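PDB 5BR9: tRNA threonylcarbamoyladenosine biosynthesis protein TsaB from Pseudomonas aeruginosa, which probably takes part in making the threonylcarbamoyladenosine modification of tRNA, and has an actin-like ATPase type of fold. Local coordinates for residues A[143-146]-A[147-151]. Residues are numbered along the deposited sequence; the frame is centred on the assembly and turned at random.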
ATOM      1  N   MET A 143     -14.749  19.971 -12.858  1.00 28.02           N
ATOM      2  CA  MET A 143     -15.858  19.032 -12.949  1.00 25.18           C
ATOM      3  C   MET A 143     -16.257  18.676 -11.522  1.00 20.72           C
ATOM      4  O   MET A 143     -15.470  18.150 -10.733  1.00 24.66           O
ATOM      5  CB  MET A 143     -15.490  17.802 -13.782  1.00 24.65           C
ATOM      6  CG  MET A 143     -15.319  18.103 -15.280  1.00 29.01           C
ATOM      7  SD  MET A 143     -16.769  18.808 -16.130  1.00 30.61           S
ATOM      8  CE  MET A 143     -17.788  17.347 -16.331  1.00 19.23           C
ATOM      9  N   ARG A 144     -17.490  19.005 -11.194  1.00 22.99           N
ATOM     10  CA  ARG A 144     -17.966  18.957  -9.827  1.00 29.55           C
ATOM     11  C   ARG A 144     -19.110  17.953  -9.658  1.00 32.15           C
ATOM     12  O   ARG A 144     -20.052  17.891 -10.477  1.00 25.34           O
ATOM     13  CB  ARG A 144     -18.421  20.368  -9.429  1.00 34.67           C
ATOM     14  CG  ARG A 144     -18.291  20.705  -7.986  1.00 43.74           C
ATOM     15  CD  ARG A 144     -16.946  21.300  -7.674  1.00 53.53           C
ATOM     16  NE  ARG A 144     -16.873  21.732  -6.278  1.00 59.15           N
ATOM     17  CZ  ARG A 144     -16.361  21.006  -5.291  1.00 57.61           C
ATOM     18  NH1 ARG A 144     -15.877  19.804  -5.539  1.00 60.25           N
ATOM     19  NH2 ARG A 144     -16.338  21.483  -4.057  1.00 65.25           N
ATOM     20  N   LEU A 145     -19.042  17.212  -8.560  1.00 28.94           N
ATOM     21  CA  LEU A 145     -19.976  16.132  -8.289  1.00 30.16           C
ATOM     22  C   LEU A 145     -21.387  16.650  -8.022  1.00 25.76           C
ATOM     23  O   LEU A 145     -21.607  17.530  -7.200  1.00 27.29           O
ATOM     24  CB  LEU A 145     -19.481  15.280  -7.107  1.00 23.23           C
ATOM     25  CG  LEU A 145     -20.417  14.142  -6.704  1.00 24.01           C
ATOM     26  CD1 LEU A 145     -20.468  13.068  -7.813  1.00 21.89           C
ATOM     27  CD2 LEU A 145     -19.934  13.534  -5.376  1.00 29.00           C
ATOM     28  N   ALA A 146     -22.350  16.096  -8.731  1.00 25.76           N
ATOM     29  CA  ALA A 146     -23.745  16.435  -8.479  1.00 28.76           C
ATOM     30  C   ALA A 146     -24.385  15.275  -7.771  1.00 41.10           C
ATOM     31  O   ALA A 146     -24.486  14.192  -8.340  1.00 48.64           O
ATOM     32  CB  ALA A 146     -24.486  16.725  -9.773  1.00 27.25           C
ATOM     33  N   GLY A 147     -24.794  15.487  -6.526  1.00 43.58           N
ATOM     34  CA  GLY A 147     -25.353  14.404  -5.744  1.00 46.78           C
ATOM     35  C   GLY A 147     -24.254  13.663  -5.024  1.00 40.64           C
ATOM     36  O   GLY A 147     -23.439  14.264  -4.340  1.00 38.76           O
ATOM     37  N   SER A 148     -24.286  12.345  -5.098  1.00 39.09           N
ATOM     38  CA  SER A 148     -23.233  11.556  -4.484  1.00 43.81           C
ATOM     39  C   SER A 148     -22.824  10.398  -5.406  1.00 33.89           C
ATOM     40  O   SER A 148     -23.520  10.067  -6.374  1.00 35.20           O
ATOM     41  CB  SER A 148     -23.668  11.048  -3.105  1.00 52.08           C
ATOM     42  OG  SER A 148     -22.548  10.894  -2.252  1.00 46.80           O
ATOM     43  N   GLU A 149     -21.693   9.785  -5.082  1.00 26.52           N
ATOM     44  CA  GLU A 149     -21.197   8.625  -5.805  1.00 30.46           C
ATOM     45  C   GLU A 149     -21.889   7.428  -5.215  1.00 26.02           C
ATOM     46  O   GLU A 149     -22.389   7.496  -4.090  1.00 28.21           O
ATOM     47  CB  GLU A 149     -19.666   8.489  -5.697  1.00 23.98           C
ATOM     48  CG  GLU A 149     -18.928   9.620  -6.390  1.00 30.50           C
ATOM     49  CD  GLU A 149     -17.401   9.496  -6.338  1.00 33.24           C
ATOM     50  OE1 GLU A 149     -16.850   8.689  -5.552  1.00 34.62           O
ATOM     51  OE2 GLU A 149     -16.752  10.260  -7.073  1.00 34.57           O
ATOM     52  N   ALA A 150     -21.998   6.370  -6.008  1.00 25.15           N
ATOM     53  CA  ALA A 150     -22.687   5.166  -5.574  1.00 26.73           C
ATOM     54  C   ALA A 150     -22.137   3.960  -6.312  1.00 25.89           C
ATOM     55  O   ALA A 150     -21.492   4.103  -7.357  1.00 34.28           O
ATOM     56  CB  ALA A 150     -24.186   5.305  -5.821  1.00 27.32           C
ATOM     57  N   VAL A 151     -22.384   2.774  -5.764  1.00 28.31           N
ATOM     58  CA  VAL A 151     -22.113   1.525  -6.459  1.00 27.41           C
ATOM     59  C   VAL A 151     -23.463   0.849  -6.643  1.00 30.38           C
ATOM     60  O   VAL A 151     -24.181   0.620  -5.690  1.00 33.76           O
ATOM     61  CB  VAL A 151     -21.094   0.659  -5.700  1.00 39.17           C
ATOM     62  CG1 VAL A 151     -21.510   0.481  -4.255  1.00 37.74           C
ATOM     63  CG2 VAL A 151     -20.919  -0.702  -6.390  1.00 30.05           C
TER
HETATM   64  O   HOH W   1     -23.631  11.722  -9.089  1.00 30.02           O
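Leu145 and Glu149 meet across a corner in strand 142-152, where the chain turns at Gly147 and the short strands 143-146 and 148-151 run at 68° to each other. Gly147 has a positive phi of 88°, in a conformation where a CB would run into the carbonyl O of Ala146. A water donates to Ala146 O at 2.7 Å and, over a longer 3.2 Å, to Ser148 O, so it ties together two carbonyl oxygens, both acceptors, on the two sides of Gly147. Leu145 lies on the inner side of the corner. With its CG anti to the backbone N (chi1 178°), the isobutyl group reaches over the turn, and CD2 rests 3.7 Å from Gly147 O and 3.9 Å from Ser148 CA. The other methyl, CD1, lies 4.0 Å from Glu149 CG, so the leucine touches the aliphatic stem of the glutamate and not its carboxylate. That stem is extended beyond CG, carrying the charged end past the leucine to a salt bridge between OE1 and Arg72 and to hydrogen bonds between OE2 and the hydroxyls of Ser102 and Tyr136. Strands 131-139 and 142-152 form a beta hairpin, the latter outermost in a mixed sheet of order 3-2-1-4-5; the chain has two such sheets, consistent with the duplicated actin-like fold. Leu145 also packs on Tyr136 of strand 131-139, and Glu149 touches Leu104 of helix 103-115.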